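PDB 3HVY: cystathionine beta-lyase family protein, YNBB B.subtilis ortholog from Clostridium acetobutylicum, which probably acts as a pyridoxal-phosphate-dependent lyase of the methionine gamma-lyase family, related to cystathionine beta-lyase and provisionally linked to aluminium resistance. Local coordinates for residues M119-G124 with L179-R184; G124-T129 with V150-V155; I214-N219 with A235-G240. All blocks are in the same frame, centred on the assembly; numbering follows the deposited sequence.

Contact 1: residues M119-G124 with L179-R184; sequences MMSICG and LIHIQR
The apolar centre is the end of Ile-122, whose CD1 sits 3.8 Å from Ile-180 CG2 and 3.8 Å from Ile-182 CG1, reaching across to both isoleucines at once. The torsion responsible is chi1 of 67°, which tucks CG1 between the backbone N and the carbonyl carbon and swings the chain toward the other strand. On the same face Met-120, a selenomethionine, runs alongside Ile-180 and bends at its last torsion, laying CE 3.9 Å from Ile-180 CD1. Helices 164-173 and 196-207 pack over this layer.

Met-119, also selenomethionine, occupies the other face. It is extended throughout, flanks Leu-179, and carries its CE forward to 3.6 Å from His-181 CB, approaching the imidazole at a slant. Between the two faces the backbones of strands 118-121 and 177-183 pair in parallel: Leu-179 O accepts from Met-120 N, Met-120 O from His-181 N, and His-181 O from Ile-122 N. That last oxygen also receives a bond from a water that accepts from Cys-123 N, so the pairing carries on by one water where the strand gives way to a loop. Cys-123 SG packs on Ile-182 CG2 and takes a weak bond from Gln-183 N.

The polar edge is Ser-121 OG, in the plane of the His-181 ring and 2.7 Å from its ND1. The same hydroxyl also bonds Tyr-152 OH on the next strand. The bond at ND1, with the Met-119 methyl against CB and CG, probably limits the turning of the imidazole, and the buried serine oxygen is gripped by two polar partners.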
loop_
_atom_site.group_PDB
_atom_site.type_symbol
_atom_site.label_atom_id
_atom_site.label_comp_id
_atom_site.label_asym_id
_atom_site.label_seq_id
_atom_site.Cartn_x
_atom_site.Cartn_y
_atom_site.Cartn_z
HETATM N N MSE D 119 -9.410 -38.179 11.733
HETATM C CA MSE D 119 -9.846 -36.901 12.299
HETATM C C MSE D 119 -11.266 -37.105 12.840
HETATM O O MSE D 119 -12.102 -37.738 12.191
HETATM C CB MSE D 119 -9.903 -35.821 11.211
HETATM C CG MSE D 119 -10.511 -34.537 11.653
HETATM SE SE MSE D 119 -10.772 -33.279 10.152
HETATM C CE MSE D 119 -11.881 -31.948 11.123
HETATM N N MSE D 120 -11.554 -36.548 14.015
HETATM C CA MSE D 120 -12.869 -36.744 14.596
HETATM C C MSE D 120 -13.456 -35.446 15.063
HETATM O O MSE D 120 -12.855 -34.743 15.898
HETATM C CB MSE D 120 -12.840 -37.777 15.737
HETATM C CG MSE D 120 -14.255 -38.051 16.370
HETATM SE SE MSE D 120 -14.329 -39.503 17.637
HETATM C CE MSE D 120 -13.115 -38.721 18.956
ATOM N N SER D 121 -14.602 -35.104 14.479
ATOM C CA SER D 121 -15.347 -33.913 14.857
ATOM C C SER D 121 -16.308 -34.324 15.982
ATOM O O SER D 121 -17.027 -35.323 15.860
ATOM C CB SER D 121 -16.150 -33.335 13.685
ATOM O OG SER D 121 -15.308 -32.720 12.742
ATOM N N ILE D 122 -16.329 -33.564 17.060
ATOM C CA ILE D 122 -17.148 -33.946 18.190
ATOM C C ILE D 122 -18.369 -33.054 18.515
ATOM O O ILE D 122 -19.142 -33.390 19.419
ATOM C CB ILE D 122 -16.322 -34.251 19.434
ATOM C CG1 ILE D 122 -15.647 -32.979 19.963
ATOM C CG2 ILE D 122 -15.320 -35.419 19.160
ATOM C CD1 ILE D 122 -15.032 -33.150 21.398
ATOM N N CYS D 123 -18.581 -31.999 17.732
ATOM C CA CYS D 123 -19.705 -31.109 17.896
ATOM C C CYS D 123 -20.717 -31.271 16.760
ATOM O O CYS D 123 -21.297 -30.290 16.318
ATOM C CB CYS D 123 -19.210 -29.667 17.888
ATOM S SG CYS D 123 -17.979 -29.334 19.110
ATOM N N GLY D 124 -20.924 -32.485 16.265
ATOM C CA GLY D 124 -21.819 -32.676 15.125
ATOM C C GLY D 124 -21.218 -32.193 13.803
ATOM O O GLY D 124 -20.009 -32.077 13.664
ATOM N N LEU D 179 -6.497 -36.473 15.856
ATOM C CA LEU D 179 -6.943 -35.093 16.008
ATOM C C LEU D 179 -8.426 -35.082 16.254
ATOM O O LEU D 179 -9.190 -35.772 15.582
ATOM C CB LEU D 179 -6.607 -34.290 14.745
ATOM C CG LEU D 179 -6.920 -32.782 14.783
ATOM C CD1 LEU D 179 -5.908 -32.043 13.942
ATOM C CD2 LEU D 179 -8.366 -32.476 14.315
ATOM N N ILE D 180 -8.801 -34.343 17.278
ATOM C CA ILE D 180 -10.175 -34.058 17.636
ATOM C C ILE D 180 -10.417 -32.582 17.295
ATOM O O ILE D 180 -9.634 -31.675 17.689
ATOM C CB ILE D 180 -10.414 -34.339 19.132
ATOM C CG1 ILE D 180 -10.505 -35.863 19.350
ATOM C CG2 ILE D 180 -11.647 -33.616 19.675
ATOM C CD1 ILE D 180 -10.761 -36.259 20.760
ATOM N N HIS D 181 -11.488 -32.381 16.550
ATOM C CA HIS D 181 -11.931 -31.082 16.091
ATOM C C HIS D 181 -13.165 -30.609 16.867
ATOM O O HIS D 181 -14.185 -31.297 16.898
ATOM C CB HIS D 181 -12.185 -31.188 14.589
ATOM C CG HIS D 181 -13.055 -30.098 14.034
ATOM N ND1 HIS D 181 -14.285 -30.359 13.479
ATOM C CD2 HIS D 181 -12.890 -28.758 13.976
ATOM C CE1 HIS D 181 -14.832 -29.219 13.088
ATOM N NE2 HIS D 181 -14.018 -28.229 13.411
ATOM N N ILE D 182 -13.013 -29.479 17.562
ATOM C CA ILE D 182 -14.105 -28.825 18.280
ATOM C C ILE D 182 -14.388 -27.514 17.529
ATOM O O ILE D 182 -13.485 -26.769 17.223
ATOM C CB ILE D 182 -13.729 -28.517 19.730
ATOM C CG1 ILE D 182 -13.386 -29.833 20.464
ATOM C CG2 ILE D 182 -14.845 -27.708 20.448
ATOM C CD1 ILE D 182 -12.890 -29.672 21.921
ATOM N N GLN D 183 -15.643 -27.263 17.210
ATOM C CA GLN D 183 -16.069 -25.937 16.672
ATOM C C GLN D 183 -16.691 -25.108 17.835
ATOM O O GLN D 183 -17.691 -25.506 18.428
ATOM C CB GLN D 183 -17.089 -26.190 15.590
ATOM C CG GLN D 183 -17.512 -24.978 14.815
ATOM C CD GLN D 183 -18.373 -25.354 13.631
ATOM O OE1 GLN D 183 -17.964 -26.164 12.782
ATOM N NE2 GLN D 183 -19.574 -24.757 13.545
ATOM N N ARG D 184 -16.100 -23.965 18.158
ATOM C CA ARG D 184 -16.596 -23.128 19.254
ATOM C C ARG D 184 -17.943 -22.474 18.911
ATOM O O ARG D 184 -18.916 -22.587 19.660
ATOM C CB ARG D 184 -15.549 -22.074 19.599
ATOM C CG ARG D 184 -15.960 -21.107 20.683
ATOM C CD ARG D 184 -14.751 -20.204 21.070
ATOM N NE ARG D 184 -15.131 -19.245 22.075
ATOM C CZ ARG D 184 -14.304 -18.335 22.594
ATOM N NH1 ARG D 184 -13.037 -18.247 22.193
ATOM N NH2 ARG D 184 -14.760 -17.496 23.494
HETATM O O HOH W 1 -16.701 -30.344 15.926
#

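Contact 2: residues G124-T129 with V150-V155; sequences GMPYDT and VKYKMV
Met-154, a selenomethionine, leans against the backbone of Gly-124: its SE lies 3.6 Å from Gly-124 C and its CG 3.5 Å from Gly-124 O. A bend at chi2 (-114°) turns the selenium onto the peptide that leads into Met-125. The ends of the Met-125 and Met-154 side chains also converge, but their methyls are modelled impossibly close, so the detail there is doubtful.

Next to this, Pro-126 and Tyr-152 reach for one another from opposite directions. Proline CG stands 3.2 Å from Tyr-152 OH, with the ring approaching the end of the phenol obliquely. Where Gly-124 meets the end of strand 151-154, its N donates to Val-155 O at 2.9 Å; the bond is bent, 139° at the hydrogen, and the donor is tilted from the carbonyl plane. Gly-124 takes a positive phi of 73° here, a value that glycine adopts readily.

Further out, Ile-134 and Met-136 pack against both Pro-126 and the tyrosine. The loop is held beyond the proline by Pro-126 O with His-131 NE2 and by Tyr-127 N with Gln-183 OE1.

The chemistry is therefore mixed: a single backbone bond ties the loop to the edge strand 151-154, and the rest is the Met-154 side chain lying on the Gly-124 peptide and the proline ring set against the end of a phenol whose hydroxyl finds its polar partner in Ser-121.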
loop_
_atom_site.group_PDB
_atom_site.type_symbol
_atom_site.label_atom_id
_atom_site.label_comp_id
_atom_site.label_asym_id
_atom_site.label_seq_id
_atom_site.Cartn_x
_atom_site.Cartn_y
_atom_site.Cartn_z
ATOM N N GLY D 124 -20.924 -32.485 16.265
ATOM C CA GLY D 124 -21.819 -32.676 15.125
ATOM C C GLY D 124 -21.218 -32.193 13.803
ATOM O O GLY D 124 -20.009 -32.077 13.664
HETATM N N MSE D 125 -22.080 -31.962 12.818
HETATM C CA MSE D 125 -21.692 -31.526 11.463
HETATM C C MSE D 125 -20.901 -30.211 11.478
HETATM O O MSE D 125 -21.291 -29.234 12.122
HETATM C CB MSE D 125 -22.941 -31.362 10.591
HETATM C CG MSE D 125 -22.703 -31.322 9.039
HETATM SE SE MSE D 125 -21.862 -32.939 8.377
HETATM C CE MSE D 125 -22.958 -34.306 9.242
ATOM N N PRO D 126 -19.742 -30.197 10.817
ATOM C CA PRO D 126 -18.991 -28.979 10.763
ATOM C C PRO D 126 -19.627 -27.957 9.839
ATOM O O PRO D 126 -20.491 -28.314 9.030
ATOM C CB PRO D 126 -17.642 -29.416 10.174
ATOM C CG PRO D 126 -17.629 -30.840 10.172
ATOM C CD PRO D 126 -19.038 -31.312 10.168
ATOM N N TYR D 127 -19.220 -26.705 10.029
ATOM C CA TYR D 127 -19.497 -25.590 9.106
ATOM C C TYR D 127 -19.347 -26.030 7.651
ATOM O O TYR D 127 -18.385 -26.693 7.310
ATOM C CB TYR D 127 -18.529 -24.407 9.372
ATOM C CG TYR D 127 -19.189 -23.207 10.020
ATOM N N ASP D 128 -20.291 -25.616 6.808
ATOM C CA ASP D 128 -20.391 -26.034 5.380
ATOM C C ASP D 128 -19.106 -25.909 4.593
ATOM O O ASP D 128 -18.767 -26.764 3.813
ATOM C CB ASP D 128 -21.457 -25.186 4.670
ATOM C CG ASP D 128 -22.876 -25.469 5.181
ATOM O OD1 ASP D 128 -23.170 -26.644 5.537
ATOM O OD2 ASP D 128 -23.690 -24.507 5.207
ATOM N N THR D 129 -18.371 -24.849 4.851
ATOM C CA THR D 129 -17.127 -24.608 4.158
ATOM C C THR D 129 -16.043 -25.627 4.457
ATOM O O THR D 129 -15.084 -25.709 3.701
ATOM C CB THR D 129 -16.613 -23.197 4.482
ATOM O OG1 THR D 129 -16.397 -23.073 5.904
ATOM C CG2 THR D 129 -17.646 -22.177 4.032
ATOM N N VAL D 150 -6.970 -39.736 4.707
ATOM C CA VAL D 150 -7.322 -39.393 6.084
ATOM C C VAL D 150 -8.781 -39.794 6.312
ATOM O O VAL D 150 -9.669 -39.383 5.579
ATOM C CB VAL D 150 -7.056 -37.944 6.389
ATOM C CG1 VAL D 150 -7.448 -37.599 7.850
ATOM C CG2 VAL D 150 -5.589 -37.649 6.110
ATOM N N LYS D 151 -9.000 -40.631 7.317
ATOM C CA LYS D 151 -10.336 -41.091 7.684
ATOM C C LYS D 151 -11.015 -40.037 8.552
ATOM O O LYS D 151 -10.341 -39.206 9.189
ATOM C CB LYS D 151 -10.227 -42.433 8.415
ATOM C CG LYS D 151 -9.626 -43.539 7.559
ATOM C CD LYS D 151 -9.324 -44.809 8.373
ATOM C CE LYS D 151 -9.053 -46.042 7.492
ATOM N NZ LYS D 151 -7.764 -46.056 6.752
ATOM N N TYR D 152 -12.348 -40.057 8.553
ATOM C CA TYR D 152 -13.152 -39.067 9.251
ATOM C C TYR D 152 -14.250 -39.695 10.086
ATOM O O TYR D 152 -14.914 -40.595 9.631
ATOM C CB TYR D 152 -13.800 -38.126 8.261
ATOM C CG TYR D 152 -14.609 -37.024 8.905
ATOM C CD1 TYR D 152 -13.995 -36.071 9.661
ATOM C CD2 TYR D 152 -15.987 -36.894 8.696
ATOM C CE1 TYR D 152 -14.705 -35.075 10.252
ATOM C CE2 TYR D 152 -16.711 -35.852 9.273
ATOM C CZ TYR D 152 -16.053 -34.938 10.054
ATOM O OH TYR D 152 -16.707 -33.846 10.659
ATOM N N LYS D 153 -14.384 -39.261 11.332
ATOM C CA LYS D 153 -15.521 -39.661 12.145
ATOM C C LYS D 153 -16.155 -38.398 12.659
ATOM O O LYS D 153 -15.456 -37.421 12.928
ATOM C CB LYS D 153 -15.144 -40.543 13.339
ATOM C CG LYS D 153 -14.684 -41.896 12.965
ATOM C CD LYS D 153 -14.165 -42.750 14.149
ATOM C CE LYS D 153 -14.120 -44.243 13.735
ATOM N NZ LYS D 153 -13.535 -45.186 14.742
HETATM N N MSE D 154 -17.466 -38.455 12.867
HETATM C CA MSE D 154 -18.180 -37.346 13.414
HETATM C C MSE D 154 -19.156 -37.800 14.496
HETATM O O MSE D 154 -19.889 -38.777 14.326
HETATM C CB MSE D 154 -18.857 -36.623 12.268
HETATM C CG MSE D 154 -19.479 -35.359 12.726
HETATM SE SE MSE D 154 -21.350 -35.567 12.534
HETATM C CE MSE D 154 -20.973 -34.956 10.749
ATOM N N VAL D 155 -19.121 -37.132 15.643
ATOM C CA VAL D 155 -19.945 -37.526 16.792
ATOM C C VAL D 155 -21.071 -36.495 16.863
ATOM O O VAL D 155 -20.837 -35.304 17.078
ATOM C CB VAL D 155 -19.164 -37.609 18.145
ATOM C CG1 VAL D 155 -20.062 -38.129 19.313
ATOM C CG2 VAL D 155 -17.870 -38.504 18.036
#

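Contact 3: residues I214-N219 with A235-G240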
loop_
_atom_site.group_PDB
_atom_site.type_symbol
_atom_site.label_atom_id
_atom_site.label_comp_id
_atom_site.label_asym_id
_atom_site.label_seq_id
_atom_site.Cartn_x
_atom_site.Cartn_y
_atom_site.Cartn_z
ATOM N N ILE D 214 -4.412 -34.712 19.425
ATOM C CA ILE D 214 -4.411 -33.270 19.233
ATOM C C ILE D 214 -5.808 -32.698 19.393
ATOM O O ILE D 214 -6.731 -33.091 18.711
ATOM C CB ILE D 214 -3.846 -32.890 17.802
ATOM C CG1 ILE D 214 -2.461 -33.558 17.621
ATOM C CG2 ILE D 214 -3.840 -31.369 17.622
ATOM C CD1 ILE D 214 -1.844 -33.493 16.196
ATOM N N VAL D 215 -5.983 -31.761 20.300
ATOM C CA VAL D 215 -7.263 -31.080 20.407
ATOM C C VAL D 215 -7.187 -29.725 19.681
ATOM O O VAL D 215 -6.471 -28.794 20.104
ATOM C CB VAL D 215 -7.695 -30.933 21.854
ATOM C CG1 VAL D 215 -8.918 -30.004 21.931
ATOM C CG2 VAL D 215 -7.936 -32.311 22.466
ATOM N N PHE D 216 -7.895 -29.668 18.559
ATOM C CA PHE D 216 -8.020 -28.506 17.698
ATOM C C PHE D 216 -9.349 -27.813 17.910
ATOM O O PHE D 216 -10.409 -28.477 17.905
ATOM C CB PHE D 216 -7.896 -28.893 16.212
ATOM C CG PHE D 216 -8.214 -27.753 15.279
ATOM C CD1 PHE D 216 -7.365 -26.646 15.181
ATOM C CD2 PHE D 216 -9.336 -27.771 14.509
ATOM C CE1 PHE D 216 -7.690 -25.574 14.324
ATOM C CE2 PHE D 216 -9.628 -26.713 13.671
ATOM C CZ PHE D 216 -8.804 -25.619 13.607
ATOM N N VAL D 217 -9.305 -26.496 18.148
ATOM C CA VAL D 217 -10.566 -25.675 18.212
ATOM C C VAL D 217 -10.607 -24.563 17.135
ATOM O O VAL D 217 -9.724 -23.723 17.068
ATOM C CB VAL D 217 -10.745 -25.037 19.594
ATOM C CG1 VAL D 217 -12.114 -24.313 19.773
ATOM C CG2 VAL D 217 -10.566 -26.114 20.677
ATOM N N ASP D 218 -11.621 -24.616 16.282
ATOM C CA ASP D 218 -11.962 -23.540 15.352
ATOM C C ASP D 218 -12.467 -22.412 16.232
ATOM O O ASP D 218 -13.542 -22.534 16.833
ATOM C CB ASP D 218 -13.050 -24.051 14.419
ATOM C CG ASP D 218 -13.640 -22.966 13.531
ATOM O OD1 ASP D 218 -13.274 -21.781 13.720
ATOM O OD2 ASP D 218 -14.516 -23.313 12.668
ATOM N N ASN D 219 -11.670 -21.344 16.368
ATOM C CA ASN D 219 -11.973 -20.272 17.339
ATOM C C ASN D 219 -12.686 -19.077 16.703
ATOM O O ASN D 219 -12.802 -18.039 17.322
ATOM C CB ASN D 219 -10.673 -19.776 17.966
ATOM C CG ASN D 219 -10.885 -19.192 19.316
ATOM O OD1 ASN D 219 -11.761 -19.657 20.055
ATOM N ND2 ASN D 219 -10.091 -18.139 19.672
ATOM N N ALA D 235 -6.576 -26.614 24.720
ATOM C CA ALA D 235 -6.524 -26.760 23.296
ATOM C C ALA D 235 -5.051 -26.810 22.886
ATOM O O ALA D 235 -4.244 -26.010 23.383
ATOM C CB ALA D 235 -7.261 -25.563 22.577
ATOM N N ASP D 236 -4.709 -27.720 21.969
ATOM C CA ASP D 236 -3.352 -27.832 21.412
ATOM C C ASP D 236 -3.080 -26.889 20.256
ATOM O O ASP D 236 -1.957 -26.515 20.006
ATOM C CB ASP D 236 -3.110 -29.250 20.927
ATOM C CG ASP D 236 -3.060 -30.253 22.073
ATOM O OD1 ASP D 236 -2.341 -29.991 23.045
ATOM O OD2 ASP D 236 -3.754 -31.288 21.989
ATOM N N ILE D 237 -4.124 -26.528 19.535
ATOM C CA ILE D 237 -4.015 -25.692 18.399
ATOM C C ILE D 237 -5.383 -25.098 18.098
ATOM O O ILE D 237 -6.432 -25.742 18.263
ATOM C CB ILE D 237 -3.390 -26.457 17.191
ATOM C CG1 ILE D 237 -3.180 -25.531 15.996
ATOM C CG2 ILE D 237 -4.150 -27.747 16.859
ATOM C CD1 ILE D 237 -2.391 -26.175 14.793
ATOM N N ILE D 238 -5.353 -23.831 17.717
ATOM C CA ILE D 238 -6.569 -23.085 17.352
ATOM C C ILE D 238 -6.306 -22.331 16.043
ATOM O O ILE D 238 -5.158 -22.169 15.648
ATOM C CB ILE D 238 -7.024 -22.111 18.460
ATOM C CG1 ILE D 238 -6.027 -20.955 18.656
ATOM C CG2 ILE D 238 -7.242 -22.841 19.784
ATOM C CD1 ILE D 238 -6.532 -19.887 19.646
ATOM N N ALA D 239 -7.380 -21.892 15.380
ATOM C CA ALA D 239 -7.296 -21.150 14.128
ATOM C C ALA D 239 -8.461 -20.213 14.033
ATOM O O ALA D 239 -9.555 -20.474 14.615
ATOM C CB ALA D 239 -7.279 -22.073 12.893
ATOM N N GLY D 240 -8.239 -19.119 13.306
ATOM C CA GLY D 240 -9.266 -18.091 13.103
ATOM C C GLY D 240 -8.968 -17.127 11.980
ATOM O O GLY D 240 -7.930 -17.237 11.346
#
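Strands 214-218 and 237-241 are parallel neighbours in the seven-stranded sheet of the fold type I pyridoxal-phosphate enzymes, and the first of them ends in the aspartate of the cofactor site. Asp-218 OD2 hydrogen-bonds N1 of the pyridoxal group carried by Lys-244, the contact expected in this fold, while its OD1 accepts from Cys-220 N.

The pairing starts with a side chain in place of a main-chain carbonyl. Asp-236 OD2 takes the N-H of Val-215 at 2.8 Å, almost straight (172°), on its anti side and 15° out of the carboxylate plane. Arg-207 forms a salt bridge with the same oxygen, so this buried carboxylate is tied to both backbone and charge. Val-215 O in turn accepts from Asp-236 N at 2.8 Å and only weakly from Ile-237 N at 3.3 Å. Regular parallel bonds follow: Val-217 N to Ile-237 O, 3.0 Å, and Asn-219 N to Ala-239 O, 2.9 Å, with a weak one from Ala-239 N to Val-217 O between them.

Phe-216 lies on the face covered by helix 101-111. With CG anti to its backbone N (chi1 172°) the ring reaches over toward the second strand; the methyl of Ala-239 meets it at the edge, in plane, CB to CE1 3.8 Å, and Ile-237 CG2 packs beside CD1. That same CG2 touches Ile-214 CG2 at 3.7 Å. On the other face Val-217 CG2 rests on Ala-235 CB. Asn-219, whose amide is bonded to Arg-184, Glu-229 and Tyr-256, runs alongside Ile-238 and places its ND2 4.0 Å from Ile-238 CD1.

In the fold
All three contacts belong to one mixed sheet. Contact 2 sits at one edge strand, 151-154; contact 1 joins the next two, 118-121 and 177-183; contact 3 continues inward through 214-218 to 237-241. Centres of contacts 1 and 2 are about 7 Å apart, those of 1 and 3 about 10 Å, and those of 2 and 3 about 15 Å. Along the chain contact 2 is nested within the loop that contact 1 closes, the two sharing Gly-124, and contact 3 follows. Backbone bonds between Ile-180 and both Ile-214 and Phe-216 join contacts 1 and 3, so parallel pairing runs unbroken from that edge to the strand bearing the cofactor-binding aspartate.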